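Local coordinates for protein neural-cadherin (Drosophila melanogaster, PDB 3UBG) that mediates calcium-dependent, preferentially homophilic cell-cell adhesion through its ectodomain, three successive cadherin repeats of which make up this chain, at residues V178-A183 with T198-L203. Numbering follows the deposited sequence.
Sequences VLYVKA and TPEERL
L203 and L179 face each other as an antiparallel hydrogen-bonded pair, L203 N donating to L179 O at 2.7 Å and L179 N to L203 O. Both leucines point to the same face of the sheet as V181, L203 CD2 lying 4.3 Å from L179 CD1. There apolar residues suit the inside of the domain: L203 packs on F128, V181 on L130. On the other, more exposed face sits the non-hydrogen-bonded pair Y180 and R202. With CG anti to the backbone N (chi1 -165°) and the chain extended to NE, R202 passes the phenol end of Y180 at a slant, its CG 3.6 Å from Y180 CZ. A long arginine suits this place: its aliphatic part packs against the ring while its charged end reaches E176 in a salt bridge. The ring and guanidinium planes stand 74° apart, and Y180 OH meets NE at the guanidinium edge in a weak bond. V178 CG2 rests over one guanidinium face near its rim, 3.5 Å from R202 NH2. The two strands are neighbours in one sheet of the Greek-key beta-sandwich of the middle cadherin repeat. Beyond E201, whose N and O both bond V181, regular pairing is interrupted at P199 and E200, though T198 N still bonds A183 O. T198 OG1, able to accept and donate, bridges A183 N (3.0 Å) and P199 O.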
loop_
_atom_site.group_PDB
_atom_site.type_symbol
_atom_site.label_atom_id
_atom_site.label_comp_id
_atom_site.label_asym_id
_atom_site.label_seq_id
_atom_site.Cartn_x
_atom_site.Cartn_y
_atom_site.Cartn_z
ATOM N N VAL A 178 22.584 10.899 -3.468
ATOM C CA VAL A 178 21.721 9.730 -3.505
ATOM C C VAL A 178 22.071 8.636 -2.491
ATOM O O VAL A 178 23.199 8.153 -2.455
ATOM C CB VAL A 178 21.689 9.110 -4.896
ATOM C CG1 VAL A 178 20.889 7.817 -4.855
ATOM C CG2 VAL A 178 21.083 10.087 -5.889
ATOM N N LEU A 179 21.091 8.256 -1.675
ATOM C CA LEU A 179 21.213 7.091 -0.800
ATOM C C LEU A 179 20.183 6.033 -1.165
ATOM O O LEU A 179 19.076 6.343 -1.605
ATOM C CB LEU A 179 21.009 7.461 0.674
ATOM C CG LEU A 179 21.903 8.529 1.314
ATOM C CD1 LEU A 179 21.258 9.069 2.601
ATOM C CD2 LEU A 179 23.307 8.003 1.572
ATOM N N TYR A 180 20.540 4.778 -0.963
ATOM C CA TYR A 180 19.572 3.703 -1.105
ATOM C C TYR A 180 19.311 3.128 0.259
ATOM O O TYR A 180 20.244 2.716 0.953
ATOM C CB TYR A 180 20.084 2.616 -2.055
ATOM C CG TYR A 180 19.928 3.005 -3.481
ATOM C CD1 TYR A 180 20.897 3.764 -4.122
ATOM C CD2 TYR A 180 18.801 2.633 -4.190
ATOM C CE1 TYR A 180 20.748 4.133 -5.445
ATOM C CE2 TYR A 180 18.635 2.992 -5.507
ATOM C CZ TYR A 180 19.612 3.746 -6.134
ATOM O OH TYR A 180 19.437 4.107 -7.450
ATOM N N VAL A 181 18.042 3.105 0.645
ATOM C CA VAL A 181 17.688 2.721 2.006
ATOM C C VAL A 181 16.748 1.532 2.042
ATOM O O VAL A 181 16.110 1.191 1.061
ATOM C CB VAL A 181 17.013 3.873 2.757
ATOM C CG1 VAL A 181 17.993 5.037 2.935
ATOM C CG2 VAL A 181 15.716 4.307 2.038
ATOM N N LYS A 182 16.657 0.910 3.201
ATOM C CA LYS A 182 15.684 -0.138 3.393
ATOM C C LYS A 182 15.332 -0.256 4.876
ATOM O O LYS A 182 16.053 0.261 5.741
ATOM C CB LYS A 182 16.228 -1.462 2.857
ATOM C CG LYS A 182 17.289 -2.085 3.717
ATOM C CD LYS A 182 17.387 -3.579 3.428
ATOM C CE LYS A 182 18.342 -4.282 4.397
ATOM N NZ LYS A 182 18.399 -5.756 4.122
ATOM N N ALA A 183 14.211 -0.909 5.171
ATOM C CA ALA A 183 13.916 -1.265 6.549
ATOM C C ALA A 183 13.833 -2.781 6.673
ATOM O O ALA A 183 13.475 -3.473 5.723
ATOM C CB ALA A 183 12.634 -0.586 7.046
ATOM N N THR A 198 11.661 -4.271 3.369
ATOM C CA THR A 198 11.105 -3.411 2.342
ATOM C C THR A 198 11.930 -3.596 1.066
ATOM O O THR A 198 13.030 -4.144 1.109
ATOM C CB THR A 198 11.267 -1.939 2.755
ATOM O OG1 THR A 198 12.655 -1.570 2.704
ATOM C CG2 THR A 198 10.741 -1.718 4.166
ATOM N N PRO A 199 11.419 -3.100 -0.064
ATOM C CA PRO A 199 12.231 -2.843 -1.259
ATOM C C PRO A 199 13.334 -1.823 -0.952
ATOM O O PRO A 199 13.251 -1.088 0.047
ATOM C CB PRO A 199 11.247 -2.159 -2.212
ATOM C CG PRO A 199 9.907 -2.380 -1.647
ATOM C CD PRO A 199 10.044 -2.588 -0.195
ATOM N N GLU A 200 14.353 -1.776 -1.800
ATOM C CA GLU A 200 15.359 -0.714 -1.746
ATOM C C GLU A 200 14.796 0.561 -2.344
ATOM O O GLU A 200 14.479 0.602 -3.537
ATOM C CB GLU A 200 16.612 -1.096 -2.536
ATOM C CG GLU A 200 17.572 -2.036 -1.798
ATOM C CD GLU A 200 18.872 -2.270 -2.569
ATOM O OE1 GLU A 200 19.367 -1.322 -3.227
ATOM O OE2 GLU A 200 19.396 -3.402 -2.520
ATOM N N GLU A 201 14.694 1.600 -1.520
ATOM C CA GLU A 201 14.218 2.900 -1.965
ATOM C C GLU A 201 15.385 3.824 -2.248
ATOM O O GLU A 201 16.398 3.801 -1.537
ATOM C CB GLU A 201 13.334 3.547 -0.896
ATOM C CG GLU A 201 12.021 2.851 -0.681
ATOM C CD GLU A 201 11.073 2.978 -1.871
ATOM O OE1 GLU A 201 11.197 3.946 -2.658
ATOM O OE2 GLU A 201 10.187 2.100 -2.004
ATOM N N ARG A 202 15.218 4.646 -3.280
ATOM C CA ARG A 202 16.185 5.667 -3.640
ATOM C C ARG A 202 15.774 6.992 -2.963
ATOM O O ARG A 202 14.683 7.518 -3.202
ATOM C CB ARG A 202 16.213 5.819 -5.161
ATOM C CG ARG A 202 17.396 6.581 -5.730
ATOM C CD ARG A 202 17.306 6.622 -7.251
ATOM N NE ARG A 202 18.485 7.191 -7.909
ATOM C CZ ARG A 202 18.589 8.462 -8.300
ATOM N NH1 ARG A 202 17.598 9.319 -8.076
ATOM N NH2 ARG A 202 19.690 8.881 -8.898
ATOM N N LEU A 203 16.636 7.504 -2.093
ATOM C CA LEU A 203 16.401 8.793 -1.450
ATOM C C LEU A 203 17.235 9.894 -2.128
ATOM O O LEU A 203 18.475 9.840 -2.180
ATOM C CB LEU A 203 16.691 8.699 0.044
ATOM C CG LEU A 203 16.854 9.958 0.895
ATOM C CD1 LEU A 203 15.704 10.941 0.737
ATOM C CD2 LEU A 203 17.000 9.542 2.346
#